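Local atomic coordinates of 5-Carboxyvanillate Decarboxylase (Novosphingobium aromaticivorans, PDB entry 4QRN), a protein that probably removes a carboxyl group from 5-carboxyvanillate at a metal site, and here holds manganese and a nitro-substituted benzoic acid inhibitor. Residues L128-L136 with G149-W160. Sequence-based numbering, arbitrary orientation. Where two conformers were deposited one is given.
Sequences LATRANDTL and GMGTVAPQDPEW
The indole of W160 meets T130 at its edge, where OG1 lies near the ring plane 3.4 Å from CZ2, while the methyl CB of A129 approaches CH2 obliquely at 3.7 Å; A154 N also stands at the ring edge, in its plane. With CG anti to the backbone N (chi1 177°), the ring extends from the first turn of helix 158-170 to helix 122-142. The T130 hydroxyl is hydrogen-bonded to R126 O, one turn back in its own helix. The second flat group, the amide of N133, is used at both ends. Its OD1 accepts from T152 N at 2.9 Å in the carbonyl plane, on a lone pair and nearly straight (175°), and its ND2 donates a hydrogen bond to T152 O, also at 2.9 Å. ND2 also bonds to E164 of helix 158-170. Next to this pair, T152 CG2 rests 3.8 Å from A129 CB; farther along the helix, L136 CD2 touches M150 O at 3.3 Å. Helix 122-142, the crossover from strand 106-111 to strand 147-149 in the beta/alpha barrel expected of an amidohydrolase, thus packs against the chain leaving the latter strand. Gripping both polar backbone atoms of buried T152, and donating to E164, sets which end of the N133 amide is oxygen.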
loop_
_atom_site.group_PDB
_atom_site.type_symbol
_atom_site.label_atom_id
_atom_site.label_comp_id
_atom_site.label_asym_id
_atom_site.label_seq_id
_atom_site.Cartn_x
_atom_site.Cartn_y
_atom_site.Cartn_z
ATOM N N LEU A 128 2.231 4.300 -32.980
ATOM C CA LEU A 128 3.401 4.566 -32.158
ATOM C C LEU A 128 3.830 3.331 -31.376
ATOM O O LEU A 128 5.013 3.141 -31.153
ATOM C CB LEU A 128 3.160 5.758 -31.222
ATOM C CG LEU A 128 3.043 7.096 -31.965
ATOM C CD1 LEU A 128 2.796 8.193 -30.966
ATOM C CD2 LEU A 128 4.274 7.410 -32.834
ATOM N N ALA A 129 2.880 2.513 -30.944
ATOM C CA ALA A 129 3.253 1.261 -30.267
ATOM C C ALA A 129 3.969 0.336 -31.251
ATOM O O ALA A 129 4.948 -0.314 -30.889
ATOM C CB ALA A 129 2.024 0.578 -29.702
ATOM N N THR A 130 3.463 0.245 -32.482
ATOM C CA THR A 130 4.112 -0.584 -33.501
ATOM C C THR A 130 5.553 -0.133 -33.703
ATOM O O THR A 130 6.466 -0.954 -33.733
ATOM C CB THR A 130 3.358 -0.481 -34.840
ATOM O OG1 THR A 130 2.056 -1.052 -34.679
ATOM C CG2 THR A 130 4.128 -1.211 -35.950
ATOM N N ARG A 131 5.750 1.183 -33.819
ATOM C CA ARG A 131 7.081 1.730 -34.016
ATOM C C ARG A 131 7.987 1.473 -32.809
ATOM O O ARG A 131 9.158 1.116 -32.980
ATOM C CB ARG A 131 7.000 3.229 -34.352
ATOM C CG ARG A 131 6.432 3.473 -35.752
ATOM C CD ARG A 131 5.894 4.869 -35.891
ATOM N NE ARG A 131 6.935 5.889 -35.901
ATOM C CZ ARG A 131 7.634 6.266 -36.973
ATOM N NH1 ARG A 131 7.443 5.687 -38.155
ATOM N NH2 ARG A 131 8.545 7.226 -36.852
ATOM N N ALA A 132 7.457 1.623 -31.599
ATOM C CA ALA A 132 8.265 1.380 -30.409
ATOM C C ALA A 132 8.647 -0.097 -30.331
ATOM O O ALA A 132 9.762 -0.427 -29.938
ATOM C CB ALA A 132 7.507 1.789 -29.142
ATOM N N ASN A 133 7.714 -0.987 -30.674
ATOM C CA ASN A 133 8.006 -2.406 -30.657
ATOM C C ASN A 133 9.065 -2.752 -31.702
ATOM O O ASN A 133 9.991 -3.526 -31.436
ATOM C CB ASN A 133 6.719 -3.199 -30.867
ATOM C CG ASN A 133 5.852 -3.224 -29.621
ATOM O OD1 ASN A 133 6.353 -3.055 -28.505
ATOM N ND2 ASN A 133 4.572 -3.459 -29.798
ATOM N N ASP A 134 8.954 -2.192 -32.910
ATOM C CA ASP A 134 9.953 -2.459 -33.919
ATOM C C ASP A 134 11.327 -1.895 -33.510
ATOM O O ASP A 134 12.354 -2.529 -33.763
ATOM C CB ASP A 134 9.512 -1.865 -35.260
ATOM C CG ASP A 134 8.350 -2.613 -35.887
ATOM O OD1 ASP A 134 8.062 -3.756 -35.467
ATOM O OD2 ASP A 134 7.736 -2.055 -36.823
ATOM N N THR A 135 11.351 -0.709 -32.907
ATOM C CA THR A 135 12.594 -0.120 -32.437
ATOM C C THR A 135 13.258 -1.012 -31.384
ATOM O O THR A 135 14.465 -1.271 -31.437
ATOM C CB THR A 135 12.313 1.279 -31.894
ATOM O OG1 THR A 135 11.910 2.114 -32.984
ATOM C CG2 THR A 135 13.542 1.877 -31.190
ATOM N N LEU A 136 12.461 -1.499 -30.442
ATOM C CA LEU A 136 12.980 -2.413 -29.419
ATOM C C LEU A 136 13.498 -3.701 -30.055
ATOM O O LEU A 136 14.577 -4.195 -29.696
ATOM C CB LEU A 136 11.876 -2.712 -28.418
ATOM C CG LEU A 136 12.236 -3.715 -27.316
ATOM C CD1 LEU A 136 13.481 -3.289 -26.536
ATOM C CD2 LEU A 136 11.044 -3.904 -26.409
ATOM N N GLY A 149 13.333 -8.235 -24.979
ATOM C CA GLY A 149 12.214 -7.324 -25.076
ATOM C C GLY A 149 10.895 -7.828 -24.525
ATOM O O GLY A 149 10.534 -9.013 -24.671
ATOM N N MET A 150 10.137 -6.883 -23.954
ATOM C CA MET A 150 8.718 -7.033 -23.636
ATOM C C MET A 150 7.975 -6.050 -24.541
ATOM O O MET A 150 8.369 -4.893 -24.661
ATOM C CB MET A 150 8.446 -6.701 -22.163
ATOM C CG MET A 150 9.136 -7.657 -21.193
ATOM S SD MET A 150 8.392 -9.292 -21.104
ATOM C CE MET A 150 7.158 -9.022 -19.827
ATOM N N GLY A 151 6.896 -6.499 -25.163
ATOM C CA GLY A 151 6.139 -5.615 -26.026
ATOM C C GLY A 151 5.280 -4.625 -25.268
ATOM O O GLY A 151 4.898 -4.848 -24.107
ATOM N N THR A 152 4.948 -3.540 -25.972
ATOM C CA THR A 152 3.981 -2.552 -25.509
ATOM C C THR A 152 2.716 -2.663 -26.348
ATOM O O THR A 152 2.790 -2.995 -27.544
ATOM C CB THR A 152 4.596 -1.112 -25.561
ATOM O OG1 THR A 152 3.993 -0.272 -24.581
ATOM C CG2 THR A 152 4.470 -0.444 -26.922
ATOM N N VAL A 153 1.567 -2.421 -25.730
ATOM C CA VAL A 153 0.303 -2.554 -26.436
ATOM C C VAL A 153 -0.578 -1.320 -26.186
ATOM O O VAL A 153 -0.164 -0.348 -25.561
ATOM C CB VAL A 153 -0.424 -3.900 -26.112
ATOM C CG1 VAL A 153 0.445 -5.092 -26.526
ATOM C CG2 VAL A 153 -0.833 -3.999 -24.638
ATOM N N ALA A 154 -1.795 -1.372 -26.733
ATOM C CA ALA A 154 -2.736 -0.262 -26.670
ATOM C C ALA A 154 -4.073 -0.833 -26.237
ATOM O O ALA A 154 -4.910 -1.144 -27.071
ATOM C CB ALA A 154 -2.837 0.441 -28.039
ATOM N N PRO A 155 -4.286 -1.012 -24.923
ATOM C CA PRO A 155 -5.486 -1.715 -24.450
ATOM C C PRO A 155 -6.767 -0.999 -24.805
ATOM O O PRO A 155 -7.832 -1.611 -24.724
ATOM C CB PRO A 155 -5.271 -1.805 -22.939
ATOM C CG PRO A 155 -3.773 -1.748 -22.783
ATOM C CD PRO A 155 -3.360 -0.729 -23.805
ATOM N N GLN A 156 -6.683 0.267 -25.202
ATOM C CA GLN A 156 -7.832 0.932 -25.808
ATOM C C GLN A 156 -8.406 0.134 -26.972
ATOM O O GLN A 156 -9.591 0.265 -27.301
ATOM C CB GLN A 156 -7.451 2.274 -26.464
ATOM C CG GLN A 156 -6.704 3.307 -25.677
ATOM C CD GLN A 156 -5.195 3.208 -25.850
ATOM O OE1 GLN A 156 -4.602 2.159 -25.602
ATOM N NE2 GLN A 156 -4.560 4.314 -26.250
ATOM N N ASP A 157 -7.555 -0.673 -27.623
ATOM C CA ASP A 157 -7.948 -1.597 -28.695
ATOM C C ASP A 157 -7.476 -3.012 -28.316
ATOM O O ASP A 157 -6.367 -3.441 -28.671
ATOM C CB ASP A 157 -7.341 -1.163 -30.033
ATOM C CG ASP A 157 -7.849 -1.976 -31.209
ATOM O OD1 ASP A 157 -8.387 -3.085 -30.996
ATOM O OD2 ASP A 157 -7.686 -1.498 -32.355
ATOM N N PRO A 158 -8.294 -3.740 -27.545
ATOM C CA PRO A 158 -7.839 -5.052 -27.064
ATOM C C PRO A 158 -7.608 -6.059 -28.176
ATOM O O PRO A 158 -6.724 -6.899 -28.038
ATOM C CB PRO A 158 -8.958 -5.512 -26.111
ATOM C CG PRO A 158 -9.666 -4.291 -25.738
ATOM C CD PRO A 158 -9.553 -3.329 -26.909
ATOM N N GLU A 159 -8.367 -5.984 -29.257
ATOM C CA GLU A 159 -8.186 -6.932 -30.335
ATOM C C GLU A 159 -6.883 -6.665 -31.090
ATOM O O GLU A 159 -6.146 -7.602 -31.426
ATOM C CB GLU A 159 -9.399 -6.899 -31.264
ATOM C CG GLU A 159 -10.651 -7.417 -30.550
ATOM C CD GLU A 159 -11.908 -7.249 -31.357
ATOM O OE1 GLU A 159 -11.806 -7.218 -32.606
ATOM O OE2 GLU A 159 -12.996 -7.150 -30.736
ATOM N N TRP A 160 -6.555 -5.399 -31.325
ATOM C CA TRP A 160 -5.261 -5.083 -31.924
ATOM C C TRP A 160 -4.145 -5.512 -30.988
ATOM O O TRP A 160 -3.128 -6.070 -31.410
ATOM C CB TRP A 160 -5.120 -3.590 -32.239
ATOM C CG TRP A 160 -3.763 -3.263 -32.776
ATOM C CD1 TRP A 160 -3.371 -3.331 -34.079
ATOM C CD2 TRP A 160 -2.609 -2.866 -32.025
ATOM N NE1 TRP A 160 -2.049 -2.983 -34.185
ATOM C CE2 TRP A 160 -1.558 -2.700 -32.937
ATOM C CE3 TRP A 160 -2.368 -2.619 -30.672
ATOM C CZ2 TRP A 160 -0.279 -2.318 -32.537
ATOM C CZ3 TRP A 160 -1.087 -2.250 -30.266
ATOM C CH2 TRP A 160 -0.064 -2.092 -31.203
#